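Local coordinates for protein ComZ (Thermus thermophilus, PDB 6QVI) that is a competence-associated pilin that probably sits at the pilus tip and acts as a receptor for DNA during natural transformation, at residues Ala138-Ala143 / Pro274-Leu279; Asp286-Tyr291 / Pro505-Ser510; Gly439-Arg444 / Ala450-Gly455. All blocks are in the same frame, centred on the assembly; numbering follows the deposited sequence.

Contact 1. Residues Ala138-Ala143 / Pro274-Leu279; sequences AIFAGA and PPFPTL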
loop_
_atom_site.group_PDB
_atom_site.type_symbol
_atom_site.label_atom_id
_atom_site.label_comp_id
_atom_site.label_asym_id
_atom_site.label_seq_id
_atom_site.Cartn_x
_atom_site.Cartn_y
_atom_site.Cartn_z
ATOM N N ALA A 138 3.135 2.178 -7.703
ATOM C CA ALA A 138 4.301 3.043 -7.622
ATOM C C ALA A 138 3.891 4.481 -7.452
ATOM O O ALA A 138 4.605 5.251 -6.793
ATOM C CB ALA A 138 5.181 2.925 -8.869
ATOM N N ILE A 139 2.783 4.857 -8.031
ATOM C CA ILE A 139 2.354 6.211 -7.952
ATOM C C ILE A 139 0.907 6.321 -7.705
ATOM O O ILE A 139 0.140 5.863 -8.475
ATOM C CB ILE A 139 2.534 6.879 -9.299
ATOM C CG1 ILE A 139 3.987 7.128 -9.580
ATOM C CG2 ILE A 139 1.822 8.200 -9.350
ATOM C CD1 ILE A 139 4.179 7.778 -10.912
ATOM N N PHE A 140 0.537 6.975 -6.633
ATOM C CA PHE A 140 -0.839 7.182 -6.347
ATOM C C PHE A 140 -1.043 8.636 -6.582
ATOM O O PHE A 140 -0.431 9.415 -5.946
ATOM C CB PHE A 140 -1.091 6.858 -4.913
ATOM C CG PHE A 140 -2.504 6.961 -4.532
ATOM C CD1 PHE A 140 -3.238 5.856 -4.312
ATOM C CD2 PHE A 140 -3.088 8.166 -4.406
ATOM C CE1 PHE A 140 -4.542 5.940 -3.958
ATOM C CE2 PHE A 140 -4.389 8.271 -4.050
ATOM C CZ PHE A 140 -5.123 7.152 -3.826
ATOM N N ALA A 141 -1.897 9.010 -7.507
ATOM C CA ALA A 141 -2.098 10.404 -7.803
ATOM C C ALA A 141 -3.379 10.940 -7.287
ATOM O O ALA A 141 -4.347 10.256 -7.245
ATOM C CB ALA A 141 -2.022 10.641 -9.273
ATOM N N GLY A 142 -3.396 12.208 -6.956
ATOM C CA GLY A 142 -4.564 12.799 -6.385
ATOM C C GLY A 142 -5.549 13.519 -7.226
ATOM O O GLY A 142 -6.213 12.946 -8.019
ATOM N N ALA A 143 -5.647 14.812 -7.028
ATOM C CA ALA A 143 -6.640 15.582 -7.733
ATOM C C ALA A 143 -6.173 16.655 -8.658
ATOM O O ALA A 143 -7.011 17.312 -9.212
ATOM C CB ALA A 143 -7.592 16.191 -6.739
ATOM N N PRO A 274 -10.411 4.633 -1.229
ATOM C CA PRO A 274 -9.746 5.650 -0.436
ATOM C C PRO A 274 -9.541 6.908 -1.181
ATOM O O PRO A 274 -9.239 6.876 -2.335
ATOM C CB PRO A 274 -8.391 5.043 -0.201
ATOM C CG PRO A 274 -8.154 4.256 -1.405
ATOM C CD PRO A 274 -9.465 3.649 -1.743
ATOM N N PRO A 275 -9.711 8.022 -0.511
ATOM C CA PRO A 275 -9.489 9.328 -1.093
ATOM C C PRO A 275 -8.039 9.708 -0.951
ATOM O O PRO A 275 -7.310 9.052 -0.260
ATOM C CB PRO A 275 -10.328 10.211 -0.212
ATOM C CG PRO A 275 -10.232 9.566 1.094
ATOM C CD PRO A 275 -10.237 8.110 0.845
ATOM N N PHE A 276 -7.616 10.764 -1.608
ATOM C CA PHE A 276 -6.248 11.177 -1.499
ATOM C C PHE A 276 -6.070 11.590 -0.076
ATOM O O PHE A 276 -6.823 12.371 0.428
ATOM C CB PHE A 276 -5.975 12.329 -2.442
ATOM C CG PHE A 276 -4.586 12.834 -2.374
ATOM C CD1 PHE A 276 -3.561 12.085 -2.818
ATOM C CD2 PHE A 276 -4.325 14.046 -1.852
ATOM C CE1 PHE A 276 -2.291 12.533 -2.737
ATOM C CE2 PHE A 276 -3.058 14.503 -1.763
ATOM C CZ PHE A 276 -2.037 13.746 -2.208
ATOM N N PRO A 277 -5.085 11.032 0.589
ATOM C CA PRO A 277 -4.883 11.345 1.984
ATOM C C PRO A 277 -4.341 12.725 2.166
ATOM O O PRO A 277 -3.421 13.119 1.510
ATOM C CB PRO A 277 -3.896 10.302 2.424
ATOM C CG PRO A 277 -3.179 9.930 1.220
ATOM C CD PRO A 277 -4.071 10.127 0.069
ATOM N N THR A 278 -4.923 13.454 3.095
ATOM C CA THR A 278 -4.542 14.832 3.345
ATOM C C THR A 278 -4.322 15.034 4.837
ATOM O O THR A 278 -4.982 14.412 5.660
ATOM C CB THR A 278 -5.575 15.863 2.877
ATOM O OG1 THR A 278 -6.832 15.586 3.500
ATOM C CG2 THR A 278 -5.735 15.836 1.375
ATOM N N LEU A 279 -3.450 15.995 5.169
ATOM C CA LEU A 279 -3.130 16.271 6.561
ATOM C C LEU A 279 -4.365 16.646 7.375
ATOM O O LEU A 279 -4.406 16.369 8.581
ATOM C CB LEU A 279 -2.096 17.392 6.640
ATOM C CG LEU A 279 -0.619 17.096 6.335
ATOM C CD1 LEU A 279 -0.135 15.929 7.161
ATOM C CD2 LEU A 279 -0.463 16.797 4.872
#
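The ring of F140 reaches out from its strand and brings its CE2 corner to the rim of the F276 ring, 4.1 Å from F276 CD1. The two side chains cross obliquely: CE2 of F140 lies near the plane of the F276 ring, at its edge, whereas F276 CD1 approaches the F140 ring at a slant. This is an apolar contact between ring carbons, not a face-to-face stack. F140 leaves the strand toward the 274-279 segment, with CG anti to the backbone N and beside the carbonyl carbon (chi1 -176°), and this rotation carries CE2 to F276. The same CD1 atom that meets F140 also packs on the backbone of G142, at 3.8 Å from its CA, so one atom of the F276 ring serves both residues. G142 offers bare main chain here, and its phi/psi of -95/-113° belongs to a region that residues with side chains seldom occupy. A looser approach comes from P274, whose carbonyl O lies at the edge of the F140 ring, 4.4 Å from CZ of F140. No hydrogen bond joins the segments. From P274 to P277 the chain is extended, much like a polyproline II segment, as the three prolines among these four residues would favour. The contact illustrates how an irregular chain can be laid along parallel strands of a solenoid mainly by apolar contacts, helped here by a weak hydrogen bond between Y453 OH and P277 O. Strand 139-141 runs between strands 160-162 and 469-472, parallel to both; F140 stacks on Y161 of the former and touches I471 of the latter. I471 also receives F276 and P277, and farther along L279 packs against helix 294-301.

Contact 2. Residues Asp286-Tyr291 / Pro505-Ser510; sequences DACSAY and PALLPS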
loop_
_atom_site.group_PDB
_atom_site.type_symbol
_atom_site.label_atom_id
_atom_site.label_comp_id
_atom_site.label_asym_id
_atom_site.label_seq_id
_atom_site.Cartn_x
_atom_site.Cartn_y
_atom_site.Cartn_z
ATOM N N ASP A 286 -3.214 2.168 11.282
ATOM C CA ASP A 286 -3.005 1.565 12.597
ATOM C C ASP A 286 -2.450 2.570 13.581
ATOM O O ASP A 286 -2.769 2.500 14.771
ATOM C CB ASP A 286 -2.090 0.337 12.514
ATOM C CG ASP A 286 -2.764 -0.864 11.844
ATOM O OD1 ASP A 286 -4.004 -0.997 11.944
ATOM O OD2 ASP A 286 -2.048 -1.668 11.204
ATOM N N ALA A 287 -1.702 3.569 13.100
ATOM C CA ALA A 287 -1.117 4.534 14.017
ATOM C C ALA A 287 -1.954 5.786 14.156
ATOM O O ALA A 287 -1.910 6.420 15.210
ATOM C CB ALA A 287 0.299 4.925 13.578
ATOM N N CYS A 288 -2.765 6.137 13.162
ATOM C CA CYS A 288 -3.406 7.444 13.179
ATOM C C CYS A 288 -4.926 7.434 13.249
ATOM O O CYS A 288 -5.524 8.520 13.264
ATOM C CB CYS A 288 -2.960 8.227 11.940
ATOM S SG CYS A 288 -1.218 8.723 12.001
ATOM N N SER A 289 -5.561 6.283 13.483
ATOM C CA SER A 289 -7.019 6.245 13.362
ATOM C C SER A 289 -7.724 6.924 14.532
ATOM O O SER A 289 -8.811 7.479 14.347
ATOM C CB SER A 289 -7.502 4.796 13.234
ATOM O OG SER A 289 -7.082 3.976 14.310
ATOM N N ALA A 290 -7.119 6.928 15.725
ATOM C CA ALA A 290 -7.732 7.605 16.861
ATOM C C ALA A 290 -7.720 9.135 16.725
ATOM O O ALA A 290 -8.567 9.805 17.330
ATOM C CB ALA A 290 -7.025 7.184 18.140
ATOM N N TYR A 291 -6.760 9.718 15.957
ATOM C CA TYR A 291 -6.718 11.162 15.921
ATOM C C TYR A 291 -7.732 11.709 14.921
ATOM O O TYR A 291 -8.004 11.084 13.895
ATOM C CB TYR A 291 -5.315 11.656 15.558
ATOM C CG TYR A 291 -4.251 11.276 16.561
ATOM C CD1 TYR A 291 -3.710 9.981 16.590
ATOM C CD2 TYR A 291 -3.797 12.202 17.504
ATOM C CE1 TYR A 291 -2.727 9.625 17.541
ATOM C CE2 TYR A 291 -2.829 11.857 18.449
ATOM C CZ TYR A 291 -2.296 10.572 18.467
ATOM O OH TYR A 291 -1.325 10.243 19.398
ATOM N N PRO A 505 7.051 2.659 7.686
ATOM C CA PRO A 505 6.930 3.879 8.493
ATOM C C PRO A 505 5.499 4.105 8.955
ATOM O O PRO A 505 4.603 4.371 8.144
ATOM C CB PRO A 505 7.402 4.979 7.536
ATOM C CG PRO A 505 8.344 4.296 6.621
ATOM C CD PRO A 505 7.816 2.895 6.446
ATOM N N ALA A 506 5.300 3.999 10.277
ATOM C CA ALA A 506 3.968 4.079 10.868
ATOM C C ALA A 506 3.232 5.355 10.449
ATOM O O ALA A 506 1.994 5.346 10.307
ATOM C CB ALA A 506 4.062 3.992 12.393
ATOM N N LEU A 507 3.949 6.484 10.280
ATOM C CA LEU A 507 3.157 7.689 10.094
ATOM C C LEU A 507 2.890 8.010 8.621
ATOM O O LEU A 507 2.338 9.077 8.313
ATOM C CB LEU A 507 3.798 8.879 10.815
ATOM C CG LEU A 507 4.025 8.697 12.322
ATOM C CD1 LEU A 507 4.830 9.938 12.798
ATOM C CD2 LEU A 507 2.789 8.437 13.188
ATOM N N LEU A 508 3.096 7.066 7.757
ATOM C CA LEU A 508 2.729 7.170 6.358
ATOM C C LEU A 508 1.308 6.624 6.159
ATOM O O LEU A 508 0.775 5.939 7.026
ATOM C CB LEU A 508 3.716 6.361 5.519
ATOM C CG LEU A 508 4.966 7.020 4.962
ATOM C CD1 LEU A 508 4.669 7.758 3.662
ATOM C CD2 LEU A 508 5.534 7.963 5.993
ATOM N N PRO A 509 0.633 6.966 5.064
ATOM C CA PRO A 509 -0.702 6.402 4.818
ATOM C C PRO A 509 -0.626 4.922 4.445
ATOM O O PRO A 509 0.310 4.488 3.769
ATOM C CB PRO A 509 -1.232 7.241 3.648
ATOM C CG PRO A 509 -0.369 8.462 3.623
ATOM C CD PRO A 509 0.972 8.020 4.096
ATOM N N SER A 510 -1.607 4.134 4.904
ATOM C CA SER A 510 -1.747 2.756 4.414
ATOM C C SER A 510 -3.107 2.647 3.702
ATOM O O SER A 510 -4.121 2.294 4.307
ATOM C CB SER A 510 -1.572 1.710 5.554
ATOM O OG SER A 510 -2.804 1.397 6.187
#
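A287 and A506 meet through their methyl groups, with CB of A287 4.1 Å from CB of A506. The A287 methyl also lies 3.7 Å from the backbone O of A506, and CB of A287 reaches the side chain of L507 at CD2, 4.3 Å away. That branch of L507 has a second neighbour in C288, whose SG is 4.2 Å from CD2 of L507. The contact is therefore apolar and small, one leucine methyl lying against both an alanine methyl and a sulfur. L507 achieves this by its conformation: chi1 of -57° sets CG beside the backbone N, and chi2 of 173° extends CD1 while turning CD2 to the 286-291 side. Each loop is shaped from within. P505 to L508 form a type I turn closed by L508 N to P505 O at 3.1 Å, and C288 to Y291 form another, closed by Y291 N to C288 O at 3.2 Å. Outside these turns, S285 OG accepts a hydrogen bond from C288 N and a weak one from A287 N, and the disulfide from C288 to C297 ties its loop to helix 294-301. That helix holds the other side too, for W294 NE1 bonds to L507 O and L298 touches the L507 side chain, while T400 adds a contact from strand 398-406. A residue just before one type I turn, with the turn's first cysteine, thus packs against the middle residues of another. The 505-510 loop precedes strand 517-529, which pairs with 120-130 in an antiparallel sheet probably belonging to the pseudopilin-like domain, so this is loop packing beside a beta-solenoid.

Contact 3. Residues Gly439-Arg444 / Ala450-Gly455; sequences GDIYQR and APVYAG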
loop_
_atom_site.group_PDB
_atom_site.type_symbol
_atom_site.label_atom_id
_atom_site.label_comp_id
_atom_site.label_asym_id
_atom_site.label_seq_id
_atom_site.Cartn_x
_atom_site.Cartn_y
_atom_site.Cartn_z
ATOM N N GLY A 439 3.865 20.171 1.266
ATOM C CA GLY A 439 3.993 20.985 0.078
ATOM C C GLY A 439 4.507 20.133 -1.064
ATOM O O GLY A 439 3.919 19.083 -1.371
ATOM N N ASP A 440 5.591 20.572 -1.697
ATOM C CA ASP A 440 6.167 19.921 -2.863
ATOM C C ASP A 440 7.429 19.137 -2.516
ATOM O O ASP A 440 8.119 19.418 -1.528
ATOM C CB ASP A 440 6.498 20.955 -3.932
ATOM C CG ASP A 440 5.271 21.631 -4.500
ATOM O OD1 ASP A 440 4.138 21.303 -4.076
ATOM O OD2 ASP A 440 5.450 22.513 -5.371
ATOM N N ILE A 441 7.754 18.174 -3.381
ATOM C CA ILE A 441 9.004 17.420 -3.300
ATOM C C ILE A 441 9.715 17.512 -4.637
ATOM O O ILE A 441 9.141 17.188 -5.680
ATOM C CB ILE A 441 8.806 15.937 -2.939
ATOM C CG1 ILE A 441 8.325 15.795 -1.512
ATOM C CG2 ILE A 441 10.130 15.165 -3.135
ATOM C CD1 ILE A 441 8.487 14.433 -1.041
ATOM N N TYR A 442 10.980 17.882 -4.591
ATOM C CA TYR A 442 11.822 17.936 -5.765
ATOM C C TYR A 442 12.986 17.004 -5.504
ATOM O O TYR A 442 13.765 17.231 -4.566
ATOM C CB TYR A 442 12.306 19.364 -6.028
ATOM C CG TYR A 442 12.671 19.655 -7.475
ATOM C CD1 TYR A 442 13.603 18.881 -8.156
ATOM C CD2 TYR A 442 12.023 20.668 -8.174
ATOM C CE1 TYR A 442 13.902 19.143 -9.483
ATOM C CE2 TYR A 442 12.301 20.926 -9.492
ATOM C CZ TYR A 442 13.245 20.171 -10.151
ATOM O OH TYR A 442 13.523 20.447 -11.484
ATOM N N GLN A 443 13.127 15.983 -6.346
ATOM C CA GLN A 443 14.279 15.088 -6.291
ATOM C C GLN A 443 15.217 15.376 -7.470
ATOM O O GLN A 443 14.885 15.074 -8.625
ATOM C CB GLN A 443 13.830 13.629 -6.303
ATOM C CG GLN A 443 14.923 12.657 -6.693
ATOM C CD GLN A 443 14.390 11.268 -6.877
ATOM O OE1 GLN A 443 13.268 10.975 -6.472
ATOM N NE2 GLN A 443 15.198 10.380 -7.443
ATOM N N ARG A 444 16.409 15.898 -7.173
ATOM C CA ARG A 444 17.447 15.981 -8.191
ATOM C C ARG A 444 18.587 14.978 -7.983
ATOM O O ARG A 444 19.446 14.851 -8.878
ATOM C CB ARG A 444 18.028 17.413 -8.282
ATOM C CG ARG A 444 17.031 18.571 -8.074
ATOM C CD ARG A 444 17.670 19.977 -8.095
ATOM N NE ARG A 444 16.653 21.027 -8.242
ATOM C CZ ARG A 444 15.936 21.564 -7.255
ATOM N NH1 ARG A 444 16.088 21.182 -5.994
ATOM N NH2 ARG A 444 15.039 22.494 -7.554
ATOM N N ALA A 450 13.018 5.485 -0.772
ATOM C CA ALA A 450 12.166 5.877 0.332
ATOM C C ALA A 450 10.715 5.905 -0.121
ATOM O O ALA A 450 10.444 6.265 -1.269
ATOM C CB ALA A 450 12.595 7.258 0.833
ATOM N N PRO A 451 9.752 5.563 0.734
ATOM C CA PRO A 451 8.355 5.853 0.399
ATOM C C PRO A 451 8.132 7.329 0.691
ATOM O O PRO A 451 8.628 7.856 1.691
ATOM C CB PRO A 451 7.554 4.959 1.344
ATOM C CG PRO A 451 8.419 4.857 2.540
ATOM C CD PRO A 451 9.870 4.901 2.043
ATOM N N VAL A 452 7.469 8.008 -0.236
ATOM C CA VAL A 452 7.354 9.452 -0.218
ATOM C C VAL A 452 5.899 9.899 -0.344
ATOM O O VAL A 452 5.162 9.403 -1.205
ATOM C CB VAL A 452 8.222 9.990 -1.367
ATOM C CG1 VAL A 452 7.710 11.323 -1.860
ATOM C CG2 VAL A 452 9.706 10.026 -0.937
ATOM N N TYR A 453 5.511 10.900 0.452
ATOM C CA TYR A 453 4.225 11.594 0.319
ATOM C C TYR A 453 4.450 13.088 0.107
ATOM O O TYR A 453 5.063 13.755 0.954
ATOM C CB TYR A 453 3.340 11.453 1.557
ATOM C CG TYR A 453 2.084 12.306 1.492
ATOM C CD1 TYR A 453 2.063 13.560 2.062
ATOM C CD2 TYR A 453 0.958 11.903 0.775
ATOM C CE1 TYR A 453 0.953 14.361 2.004
ATOM C CE2 TYR A 453 -0.174 12.703 0.715
ATOM C CZ TYR A 453 -0.152 13.945 1.341
ATOM O OH TYR A 453 -1.223 14.815 1.329
ATOM N N ALA A 454 3.841 13.623 -0.942
ATOM C CA ALA A 454 3.838 15.053 -1.218
ATOM C C ALA A 454 2.396 15.524 -1.332
ATOM O O ALA A 454 1.705 15.194 -2.305
ATOM C CB ALA A 454 4.611 15.374 -2.498
ATOM N N GLY A 455 1.959 16.340 -0.361
ATOM C CA GLY A 455 0.637 16.931 -0.444
ATOM C C GLY A 455 0.434 17.759 -1.694
ATOM O O GLY A 455 -0.673 17.794 -2.236
#
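I441 and V452 face each other across the interior of a beta-solenoid, from strands on different faces of the coil. The axes of strands 441-443 and 451-454 pass 8.7 Å apart at 136°, and no hydrogen bond links them; each strand instead pairs in parallel with others, 441-443 with 409-415 and 457-461, and 451-454 with 432-437 and 469-472. What joins the two faces is mostly side-chain packing, as expected of a solenoid core, with main-chain contact at the G439/G455 end. I441 spans the interior with an extended arm: CG1 sits beside the backbone N, and CD1 continues opposite CA (chi2 -164°). Along this arm CG1 meets the methyl of A454, 3.9 Å from its CB, while CD1 goes on to CG1 of V452 at 3.3 Å. CD1 of I441 also passes the backbone O of Y453, 4.0 Å away. V452 answers with the branch that lies anti to its own N (chi1 153°), and the two branched side chains approach at a slant. Y453, between V452 and A454, turns its ring the other way, where it meets W294 edge-to-face. On strand 441-443 and just after it, Y442 and R444 pair with each other instead: R444 NH1 forms a salt bridge with D414 OD2, and R444 NH2 rests 3.5 Å above the plane of the Y442 ring, over its centre.

How the contacts relate
The three contacts lie close together. The centres of contacts 1 and 2 are about 15 Å apart, those of contacts 1 and 3 about 13 Å, and those of contacts 2 and 3 about 18 Å. Along the chain, contact 1 closes before contact 2 opens at 286-291, and contact 3 lies, in sequence, between the two segments of contact 2. Contacts 1 and 3 share strand 469-472, a parallel neighbour of both 139-141 and 451-454, and Y453 OH and P277 O link them directly. P509 touches P277, and P505 touches P451. W294 of helix 294-301 meets L279, L507, P509 and Y453, so one tryptophan connects the solenoid wall to the loops over it.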